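Side-chain contacts in glutaredoxin (Methanosarcina mazei, PDB 3NZN), which probably acts as a thiol-disulfide oxidoreductase of the thioredoxin clan, reducing disulfides through a CxxC pair: residues Arg70-Ser75 with Glu86-Gly91; Val24-Leu29 with Lys36-Leu41. All blocks are in the same frame, centred on the assembly; numbering follows the deposited sequence.

Contact 1: Arg70-Ser75 with Glu86-Gly91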
# COMPACT_ATOMS: atom_id res chain seq x y z
N ARG A 70 8.86 -5.07 -6.51
CA ARG A 70 10.07 -4.43 -6.03
C ARG A 70 11.36 -4.98 -6.66
O ARG A 70 12.24 -4.28 -6.89
CB ARG A 70 10.12 -4.59 -4.49
CG ARG A 70 11.31 -3.93 -3.86
CD ARG A 70 11.22 -4.10 -2.27
NE ARG A 70 10.25 -3.14 -1.68
CZ ARG A 70 9.21 -3.44 -0.96
NH1 ARG A 70 8.43 -2.49 -0.53
NH2 ARG A 70 8.94 -4.64 -0.66
N ARG A 71 11.35 -6.26 -6.91
CA ARG A 71 12.51 -6.92 -7.57
C ARG A 71 12.88 -6.24 -8.91
O ARG A 71 14.02 -6.02 -9.19
CB ARG A 71 12.24 -8.39 -7.80
CG ARG A 71 13.25 -9.10 -8.68
CD ARG A 71 12.81 -10.51 -8.94
NE ARG A 71 13.43 -11.10 -10.10
CZ ARG A 71 13.06 -12.26 -10.58
NH1 ARG A 71 12.11 -12.93 -10.00
NH2 ARG A 71 13.65 -12.72 -11.67
N PHE A 72 11.83 -5.89 -9.67
CA PHE A 72 11.99 -5.36 -11.00
C PHE A 72 11.90 -3.83 -11.04
O PHE A 72 12.27 -3.18 -12.02
CB PHE A 72 10.92 -5.92 -11.92
CG PHE A 72 11.26 -7.34 -12.37
CD1 PHE A 72 12.11 -7.54 -13.42
CD2 PHE A 72 10.68 -8.41 -11.82
CE1 PHE A 72 12.44 -8.81 -13.84
CE2 PHE A 72 11.02 -9.72 -12.28
CZ PHE A 72 11.84 -9.85 -13.31
N ASN A 73 11.39 -3.25 -9.97
CA ASN A 73 11.06 -1.83 -9.90
C ASN A 73 11.10 -1.42 -8.41
O ASN A 73 10.11 -1.43 -7.72
CB ASN A 73 9.67 -1.55 -10.43
CG ASN A 73 9.26 -0.10 -10.21
OD1 ASN A 73 10.08 0.74 -9.93
ND2 ASN A 73 8.01 0.18 -10.45
N PRO A 74 12.29 -1.00 -7.95
CA PRO A 74 12.42 -0.62 -6.57
C PRO A 74 11.53 0.48 -6.05
O PRO A 74 11.35 0.60 -4.80
CB PRO A 74 13.91 -0.30 -6.45
CG PRO A 74 14.58 -1.09 -7.57
CD PRO A 74 13.59 -1.17 -8.62
N SER A 75 11.02 1.28 -6.95
CA SER A 75 10.07 2.33 -6.60
C SER A 75 8.73 1.77 -6.12
O SER A 75 7.88 2.53 -5.56
CB SER A 75 9.88 3.34 -7.69
OG SER A 75 11.05 3.95 -8.02
N GLU A 86 12.33 -10.64 -17.83
CA GLU A 86 13.59 -9.97 -18.17
C GLU A 86 13.49 -8.51 -18.26
O GLU A 86 14.34 -7.79 -17.74
CB GLU A 86 14.17 -10.52 -19.50
CG GLU A 86 14.39 -11.96 -19.44
CD GLU A 86 15.78 -12.33 -19.36
OE1 GLU A 86 16.42 -11.82 -18.41
OE2 GLU A 86 16.18 -13.14 -20.25
N LYS A 87 12.49 -8.00 -18.93
CA LYS A 87 12.41 -6.59 -19.21
C LYS A 87 11.25 -6.03 -18.40
O LYS A 87 10.12 -6.49 -18.50
CB LYS A 87 12.20 -6.37 -20.67
CG LYS A 87 11.94 -4.97 -21.03
CD LYS A 87 13.04 -3.98 -20.96
CE LYS A 87 12.71 -2.75 -21.86
NZ LYS A 87 13.74 -1.69 -21.64
N ALA A 88 11.53 -5.05 -17.57
CA ALA A 88 10.50 -4.35 -16.78
C ALA A 88 10.24 -2.93 -17.38
O ALA A 88 11.18 -2.18 -17.61
CB ALA A 88 10.91 -4.25 -15.33
N ILE A 89 8.99 -2.60 -17.59
CA ILE A 89 8.62 -1.29 -18.08
C ILE A 89 7.72 -0.65 -17.04
O ILE A 89 6.70 -1.23 -16.60
CB ILE A 89 7.86 -1.37 -19.42
CG1 ILE A 89 8.80 -2.09 -20.42
CG2 ILE A 89 7.46 -0.01 -19.85
CD1 ILE A 89 8.08 -2.42 -21.76
N VAL A 90 8.17 0.50 -16.55
CA VAL A 90 7.49 1.23 -15.46
C VAL A 90 6.73 2.36 -16.11
O VAL A 90 7.32 3.20 -16.76
CB VAL A 90 8.49 1.65 -14.47
CG1 VAL A 90 7.77 2.48 -13.34
CG2 VAL A 90 9.18 0.45 -13.81
N GLY A 91 5.42 2.44 -15.86
CA GLY A 91 4.56 3.41 -16.45
C GLY A 91 3.97 2.95 -17.78
O GLY A 91 4.36 1.96 -18.35
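The ring of F72 meets A88 obliquely. The A88 CB methyl sits 4.0 Å from F72 CD1, a ring carbon next to CG. It is closer still to F72 CB, at 3.8 Å, and to the backbone F72 O, at 3.7 Å. Further round the ring, F72 CE1 comes loosely near the backbone of E86, 4.4 Å from E86 N. On the helix side F72 CE2 lies 3.5 Å above one face of the R71 guanidinium, offset toward its rim. I82 and D85 also touch the F72 side chain. The second flat group is the amide of N73. V90 CG2 lies over one face of it, 3.6 Å from both N73 CG and N73 ND2. V90 CG1 is 3.7 Å from N73 ND2, on the same side of the amide plane. The two side chains cross at about a right angle.

The contact joins the C-terminal end of helix 59-72 to strand 87-90, an outermost strand, within this chain, of the thioredoxin-type sheet. N73 is where the chain leaves the helix. Its CG stands anti to the backbone N (chi1 173°), which carries the amide toward the strand. N73 ND2 is buried but satisfied by T80 OG1 and S77 OG of the adjoining strand 77-83. These bonds hold the amide in its rotation. N73 OD1 takes a weak bond from S75 N. At the other end of the strand, E86 and K87 both face I83 in a classic beta bulge. V90 also packs on A3 of the second subunit.

Contact 2: Val24-Leu29 with Lys36-Leu41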
# COMPACT_ATOMS: atom_id res chain seq x y z
N VAL A 24 3.94 -12.43 -19.92
CA VAL A 24 3.80 -11.00 -19.88
C VAL A 24 2.81 -10.70 -18.73
O VAL A 24 1.70 -11.16 -18.79
CB VAL A 24 3.25 -10.44 -21.19
CG1 VAL A 24 3.02 -8.93 -21.22
CG2 VAL A 24 4.20 -10.84 -22.41
N ILE A 25 3.28 -9.91 -17.74
CA ILE A 25 2.43 -9.63 -16.57
C ILE A 25 2.50 -8.14 -16.21
O ILE A 25 3.51 -7.60 -16.09
CB ILE A 25 2.76 -10.55 -15.40
CG1 ILE A 25 1.81 -10.27 -14.21
CG2 ILE A 25 4.11 -10.39 -14.98
CD1 ILE A 25 1.67 -11.45 -13.33
N MET A 26 1.30 -7.57 -16.15
CA MET A 26 1.18 -6.18 -15.69
C MET A 26 0.67 -6.14 -14.22
O MET A 26 -0.34 -6.63 -13.94
CB MET A 26 0.21 -5.37 -16.57
CG MET A 26 0.14 -3.84 -16.17
SD MET A 26 -1.39 -2.92 -16.69
CE MET A 26 -2.05 -4.24 -17.61
N TYR A 27 1.54 -5.60 -13.36
CA TYR A 27 1.11 -5.25 -11.99
C TYR A 27 0.57 -3.82 -11.99
O TYR A 27 1.20 -2.94 -12.37
CB TYR A 27 2.25 -5.40 -11.01
CG TYR A 27 2.65 -6.85 -10.86
CD1 TYR A 27 2.04 -7.67 -9.93
CD2 TYR A 27 3.67 -7.39 -11.63
CE1 TYR A 27 2.42 -9.00 -9.79
CE2 TYR A 27 4.04 -8.73 -11.48
CZ TYR A 27 3.42 -9.50 -10.59
OH TYR A 27 3.88 -10.80 -10.54
N GLY A 28 -0.67 -3.71 -11.49
CA GLY A 28 -1.31 -2.42 -11.46
C GLY A 28 -2.14 -2.20 -10.18
O GLY A 28 -2.10 -3.05 -9.28
N LEU A 29 -2.88 -1.14 -10.16
CA LEU A 29 -3.87 -0.87 -9.12
C LEU A 29 -5.23 -0.75 -9.80
O LEU A 29 -5.31 -0.27 -10.93
CB LEU A 29 -3.55 0.45 -8.40
CG LEU A 29 -2.18 0.57 -7.76
CD1 LEU A 29 -1.90 1.93 -7.16
CD2 LEU A 29 -1.85 -0.54 -6.76
N LYS A 36 -4.90 1.25 -16.56
CA LYS A 36 -5.97 0.87 -17.47
C LYS A 36 -5.56 1.12 -18.94
O LYS A 36 -5.86 0.32 -19.82
CB LYS A 36 -7.21 1.65 -17.12
CG LYS A 36 -7.98 1.33 -15.89
CD LYS A 36 -8.11 -0.19 -15.43
CE LYS A 36 -7.98 -0.29 -13.87
NZ LYS A 36 -6.56 0.04 -13.45
N LYS A 37 -4.83 2.19 -19.17
CA LYS A 37 -4.37 2.47 -20.51
C LYS A 37 -3.36 1.41 -20.96
O LYS A 37 -3.33 1.02 -22.15
CB LYS A 37 -3.65 3.81 -20.59
CG LYS A 37 -4.46 5.04 -20.55
CD LYS A 37 -4.03 6.07 -21.63
CE LYS A 37 -5.07 7.27 -21.76
NZ LYS A 37 -6.19 7.12 -22.86
N THR A 38 -2.50 0.93 -20.09
CA THR A 38 -1.61 -0.17 -20.38
C THR A 38 -2.32 -1.45 -20.65
O THR A 38 -1.98 -2.15 -21.67
CB THR A 38 -0.63 -0.35 -19.19
OG1 THR A 38 0.07 0.90 -18.96
CG2 THR A 38 0.39 -1.46 -19.49
N LYS A 39 -3.32 -1.82 -19.88
CA LYS A 39 -4.14 -2.95 -20.16
C LYS A 39 -4.79 -2.85 -21.54
O LYS A 39 -4.84 -3.84 -22.25
CB LYS A 39 -5.13 -3.17 -19.02
CG LYS A 39 -6.03 -4.27 -19.13
CD LYS A 39 -6.86 -4.52 -17.86
CE LYS A 39 -7.86 -5.63 -18.06
NZ LYS A 39 -9.04 -5.09 -18.84
N LYS A 40 -5.32 -1.67 -21.86
CA LYS A 40 -5.94 -1.46 -23.17
C LYS A 40 -4.93 -1.65 -24.31
O LYS A 40 -5.29 -2.21 -25.35
CB LYS A 40 -6.56 -0.11 -23.22
CG LYS A 40 -7.86 0.09 -22.56
CD LYS A 40 -8.24 1.57 -22.47
CE LYS A 40 -9.57 1.72 -21.71
NZ LYS A 40 -9.68 1.17 -20.31
N LEU A 41 -3.71 -1.18 -24.14
CA LEU A 41 -2.65 -1.38 -25.16
C LEU A 41 -2.42 -2.84 -25.31
O LEU A 41 -2.36 -3.34 -26.50
CB LEU A 41 -1.41 -0.59 -24.81
CG LEU A 41 -0.20 -0.85 -25.76
CD1 LEU A 41 -0.48 -0.39 -27.15
CD2 LEU A 41 0.98 -0.14 -25.20
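Strand 24-28 and helix 33-45 are the first two elements of the beta-alpha-beta unit that ends in strand 49-53, and this contact packs the helix on the strand. M26 does most of the packing. Its CG lies anti to the backbone N (chi1 -176°), and the extended start of the chain carries the sulfur to the helix. M26 SD rests on T38, 3.6 Å from T38 CG2 and 3.7 Å from T38 CB. The chain then bends at chi3 (-6°), close to eclipsed. This turn puts the terminal methyl against the next residue, with M26 CE 3.5 Å from K39 CA and 3.6 Å from K39 CB. The M26 and K39 side chains cross at about a right angle.

T38 presents its methyl to M26, while T38 OG1 bonds W34 O one turn earlier in the helix. P79 and T81 of strand 77-83 also touch T38. K39 meets M26 through its CB; the rest of its side chain leads away from M26 and touches Y51 and Y53 of strand 49-53.

The polar link lies just past the end of the strand. K36 folds back along its length and brings K36 NZ within 2.8 Å of the backbone L29 O. The approach is in the carbonyl plane, with a C=O...N angle of 153°. K36 NZ also bonds C32 O, so one ammonium group ties the residue just after the strand to the residue just before the helix. The loop between strand and helix carries C32, whose disulfide to C35 is formed in this crystal. A CxxC motif at the start of a helix, just after a central strand, is characteristic of the glutaredoxin and thioredoxin fold.

In the fold
Contact 2 comes first along the chain and closes before contact 1 opens. Their centres are 13 Å apart, and their nearest atoms are about 4 Å apart without touching. Both reach the same mixed sheet. Contact 2 lies near the centre of the chain, where helix 33-45 packs on strand 24-28. Contact 1 lies at the surface, where the end of helix 59-72 meets strand 87-90, outermost within this chain. Strand 77-83 runs between strands 24-28 and 87-90 and pairs with both. Contact 2 packs a helix within the CxxC-bearing unit, and contact 1 sets the end of a later helix against the hairpin; the shared sheet, through strand 77-83, connects them.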